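Side-chain contacts in beta-galactosidase (Bacillus circulans, PDB 4MAD), which probably hydrolyses terminal non-reducing beta-D-galactose residues of beta-D-galactosides, as a family 35 glycoside hydrolase: residues Ile84-Ile87 with Val88-Ile91; Ala143-Asp146 with Val147-Arg151. One frame throughout, in Å; residues are numbered along the deposited sequence.

Overall arrangement
Both contacts are local and belong to the parallel eight-stranded (beta/alpha)8 barrel of the family 35 domain. Contact 1 joins the lead-in 84-86 to the first turn of helix 87-97, which leads into barrel strand 100-104; contact 2 lies between successive turns within helix 135-152, which precedes strand 163-167. The two helices are therefore successive members of the outer layer, and the centres of the contacts are about 14 Å apart. They meet directly where Val88 CG2 packs against Arg151 O at 3.8 Å. Neither contact reaches the predicted catalytic pair Glu171 and Glu247 or the pockets that hold 2-(2-methoxyethoxy)ethanol in the crystal; both belong to the barrel's helical shell.

Contact 1 (Ile84-Ile87 with Val88-Ile91); sequences IADI and VRFI
The carboxylate of Asp86 is met from above its plane by the backbone N-H of Arg89, while the CB of Arg89 lies 3.5 Å from Asp86 CG. Asp86 is the N-cap of helix 87-97, an outer helix of the (beta/alpha)8 barrel. The capping bond, Arg89 N to Asp86 OD1, measures 3.1 Å and approaches 65° out of the carboxylate plane. With CG trans to the backbone N (chi1 -163°), the Asp86 side chain reaches forward to the amides of the first turn, where OD1 serves a second partner: a water that donates to it at 2.7 Å and accepts from Val88 N at 3.0 Å. A single carboxylate oxygen thus caps one early amide directly and another through water, and its negative charge would be favourably placed at the positive end of the helix dipole. The Arg89 chain runs extended and crosses the aspartate at about a right angle, its guanidinium plane perpendicular to the carboxylate and the charged groups apart.

On the buried side, Ile87 and Ile91 lie side by side and point the same way. Ile87 also packs on Tyr40 and Val67, and the Phe90 ring meets Trp48 edge-to-face, joining this turn to the start of helix 48-58. Ile91 N donates almost straight to Ile87 O at 2.9 Å, and Ile91 CD1 rests 4.0 Å from Ile87 CG1.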
# COMPACT_ATOMS: atom_id res chain seq x y z
N ILE A 84 -12.60 3.69 -6.27
CA ILE A 84 -11.99 2.76 -5.38
C ILE A 84 -11.90 3.35 -3.98
O ILE A 84 -11.70 2.66 -3.03
CB ILE A 84 -10.61 2.26 -5.85
CG1 ILE A 84 -10.29 0.92 -5.21
CG2 ILE A 84 -9.59 3.16 -5.48
CD1 ILE A 84 -9.10 0.30 -5.74
N ALA A 85 -12.05 4.65 -3.89
CA ALA A 85 -12.02 5.35 -2.62
C ALA A 85 -13.40 5.55 -1.95
O ALA A 85 -13.47 6.23 -0.99
CB ALA A 85 -11.37 6.65 -2.78
N ASP A 86 -14.46 4.96 -2.49
CA ASP A 86 -15.77 5.20 -1.96
C ASP A 86 -15.95 4.27 -0.79
O ASP A 86 -16.51 3.23 -0.91
CB ASP A 86 -16.82 4.91 -3.00
CG ASP A 86 -18.18 5.51 -2.67
OD1 ASP A 86 -18.50 5.73 -1.53
OD2 ASP A 86 -18.93 5.75 -3.56
N ILE A 87 -15.45 4.65 0.36
CA ILE A 87 -15.56 3.86 1.55
C ILE A 87 -16.99 3.70 1.98
O ILE A 87 -17.39 2.66 2.42
CB ILE A 87 -14.65 4.40 2.64
CG1 ILE A 87 -14.56 3.43 3.77
CG2 ILE A 87 -15.09 5.72 3.09
CD1 ILE A 87 -13.71 3.93 4.83
N VAL A 88 -17.80 4.70 1.73
CA VAL A 88 -19.18 4.53 2.06
C VAL A 88 -19.84 3.35 1.29
O VAL A 88 -20.51 2.54 1.87
CB VAL A 88 -19.91 5.83 1.87
CG1 VAL A 88 -21.37 5.67 2.04
CG2 VAL A 88 -19.42 6.82 2.86
N ARG A 89 -19.59 3.23 0.01
CA ARG A 89 -20.13 2.16 -0.77
C ARG A 89 -19.61 0.83 -0.26
O ARG A 89 -20.33 -0.09 -0.16
CB ARG A 89 -19.73 2.36 -2.21
CG ARG A 89 -20.21 1.27 -3.15
CD ARG A 89 -19.64 1.42 -4.55
NE ARG A 89 -19.86 0.23 -5.34
CZ ARG A 89 -19.53 0.10 -6.60
NH1 ARG A 89 -18.96 1.09 -7.24
NH2 ARG A 89 -19.81 -1.03 -7.22
N PHE A 90 -18.34 0.79 0.09
CA PHE A 90 -17.77 -0.46 0.52
C PHE A 90 -18.46 -0.93 1.78
O PHE A 90 -18.89 -2.04 1.86
CB PHE A 90 -16.28 -0.29 0.77
CG PHE A 90 -15.64 -1.47 1.45
CD1 PHE A 90 -15.31 -2.57 0.76
CD2 PHE A 90 -15.34 -1.44 2.77
CE1 PHE A 90 -14.75 -3.62 1.36
CE2 PHE A 90 -14.78 -2.50 3.36
CZ PHE A 90 -14.48 -3.57 2.67
N ILE A 91 -18.58 -0.02 2.73
CA ILE A 91 -19.23 -0.35 3.96
C ILE A 91 -20.73 -0.74 3.83
O ILE A 91 -21.17 -1.67 4.39
CB ILE A 91 -19.05 0.76 4.99
CG1 ILE A 91 -17.56 0.93 5.29
CG2 ILE A 91 -19.88 0.48 6.22
CD1 ILE A 91 -17.27 1.93 6.28
O HOH W 1 -17.25 7.28 0.31

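Contact 2 (Ala143-Asp146 with Val147-Arg151); sequences AYFD and VLFER
Leu148 N donates to Tyr144 O at 2.9 Å, with an N-H...O angle of 172°, the shortest of the i to i+4 bonds that join these turns of helix 135-152, the helix between barrel strands 100-104 and 163-167. One residue on, Phe149 N reaches Phe145 O at 3.0 Å from a position tilted 24° off the carbonyl plane. The same oxygen lies in the plane of the Phe149 ring, at its edge, 3.4 Å from CD2.

Farther out along the same two side chains, the rings form a T-shaped pair, with centroids 5.2 Å apart and planes at 75°. Phe149 presents its edge, and its CE2 sits over one face of Phe145, displaced toward the rim of that ring. Arg192 of helix 179-192 touches the side chains of both phenylalanines and also holds Asp146 OD1 in a salt bridge, so one arginine ties the aromatic pair and the exposed aspartate to the next helix.

Tyr144 and Leu148 run alongside each other on a neighbouring strip of the helix, and Trp69 stacks on the tyrosine ring. Leu148 CB lies 4.1 Å from Tyr144 CE1; with CG turned opposite its own amide N, the leucine chain carries on beside the phenol, and CD2 comes to 3.9 Å from Tyr144 OH.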
# COMPACT_ATOMS: atom_id res chain seq x y z
N ALA A 143 -8.60 18.22 10.62
CA ALA A 143 -9.30 18.65 9.45
C ALA A 143 -9.74 17.48 8.63
O ALA A 143 -10.82 17.45 8.13
CB ALA A 143 -8.49 19.54 8.66
N TYR A 144 -8.86 16.52 8.50
CA TYR A 144 -9.18 15.31 7.78
C TYR A 144 -10.26 14.51 8.45
O TYR A 144 -11.17 14.13 7.85
CB TYR A 144 -7.93 14.47 7.60
CG TYR A 144 -8.16 13.06 7.22
CD1 TYR A 144 -8.92 12.74 6.15
CD2 TYR A 144 -7.58 12.04 7.92
CE1 TYR A 144 -9.15 11.42 5.81
CE2 TYR A 144 -7.82 10.74 7.61
CZ TYR A 144 -8.57 10.42 6.54
OH TYR A 144 -8.77 9.13 6.23
N PHE A 145 -10.13 14.34 9.74
CA PHE A 145 -11.08 13.60 10.51
C PHE A 145 -12.46 14.26 10.45
O PHE A 145 -13.45 13.62 10.44
CB PHE A 145 -10.62 13.42 11.95
CG PHE A 145 -9.84 12.13 12.20
CD1 PHE A 145 -9.32 11.40 11.19
CD2 PHE A 145 -9.63 11.68 13.46
CE1 PHE A 145 -8.62 10.25 11.46
CE2 PHE A 145 -8.92 10.56 13.69
CZ PHE A 145 -8.43 9.87 12.70
N ASP A 146 -12.48 15.57 10.41
CA ASP A 146 -13.78 16.21 10.33
C ASP A 146 -14.49 15.76 9.09
O ASP A 146 -15.65 15.53 9.13
CB ASP A 146 -13.67 17.71 10.22
CG ASP A 146 -13.36 18.36 11.52
OD1 ASP A 146 -13.42 17.73 12.55
OD2 ASP A 146 -12.99 19.53 11.50
N VAL A 147 -13.82 15.70 7.96
CA VAL A 147 -14.46 15.23 6.76
C VAL A 147 -14.77 13.76 6.78
O VAL A 147 -15.82 13.33 6.45
CB VAL A 147 -13.59 15.56 5.54
CG1 VAL A 147 -14.09 14.95 4.32
CG2 VAL A 147 -13.58 17.02 5.33
N LEU A 148 -13.79 13.00 7.17
CA LEU A 148 -14.00 11.58 7.13
C LEU A 148 -15.16 11.12 7.99
O LEU A 148 -15.94 10.37 7.56
CB LEU A 148 -12.75 10.86 7.60
CG LEU A 148 -12.92 9.37 7.78
CD1 LEU A 148 -13.07 8.72 6.48
CD2 LEU A 148 -11.79 8.73 8.59
N PHE A 149 -15.25 11.58 9.21
CA PHE A 149 -16.30 11.15 10.11
C PHE A 149 -17.74 11.56 9.71
O PHE A 149 -18.70 10.92 10.02
CB PHE A 149 -15.94 11.41 11.55
CG PHE A 149 -14.98 10.43 12.09
CD1 PHE A 149 -15.39 9.26 12.61
CD2 PHE A 149 -13.64 10.65 11.98
CE1 PHE A 149 -14.50 8.40 13.07
CE2 PHE A 149 -12.75 9.75 12.44
CZ PHE A 149 -13.17 8.63 12.97
N GLU A 150 -17.78 12.65 9.00
CA GLU A 150 -19.00 13.15 8.44
C GLU A 150 -19.54 12.14 7.45
O GLU A 150 -20.69 11.98 7.36
CB GLU A 150 -18.79 14.50 7.80
CG GLU A 150 -20.06 15.19 7.47
CD GLU A 150 -19.87 16.56 6.81
OE1 GLU A 150 -19.16 17.41 7.34
OE2 GLU A 150 -20.46 16.79 5.74
N ARG A 151 -18.68 11.54 6.67
CA ARG A 151 -19.06 10.49 5.77
C ARG A 151 -19.44 9.20 6.47
O ARG A 151 -20.34 8.55 6.08
CB ARG A 151 -18.00 10.21 4.71
CG ARG A 151 -17.46 11.40 3.96
CD ARG A 151 -18.39 12.11 3.10
NE ARG A 151 -17.78 13.28 2.51
CZ ARG A 151 -17.43 13.37 1.25
NH1 ARG A 151 -17.66 12.38 0.42
NH2 ARG A 151 -16.92 14.47 0.81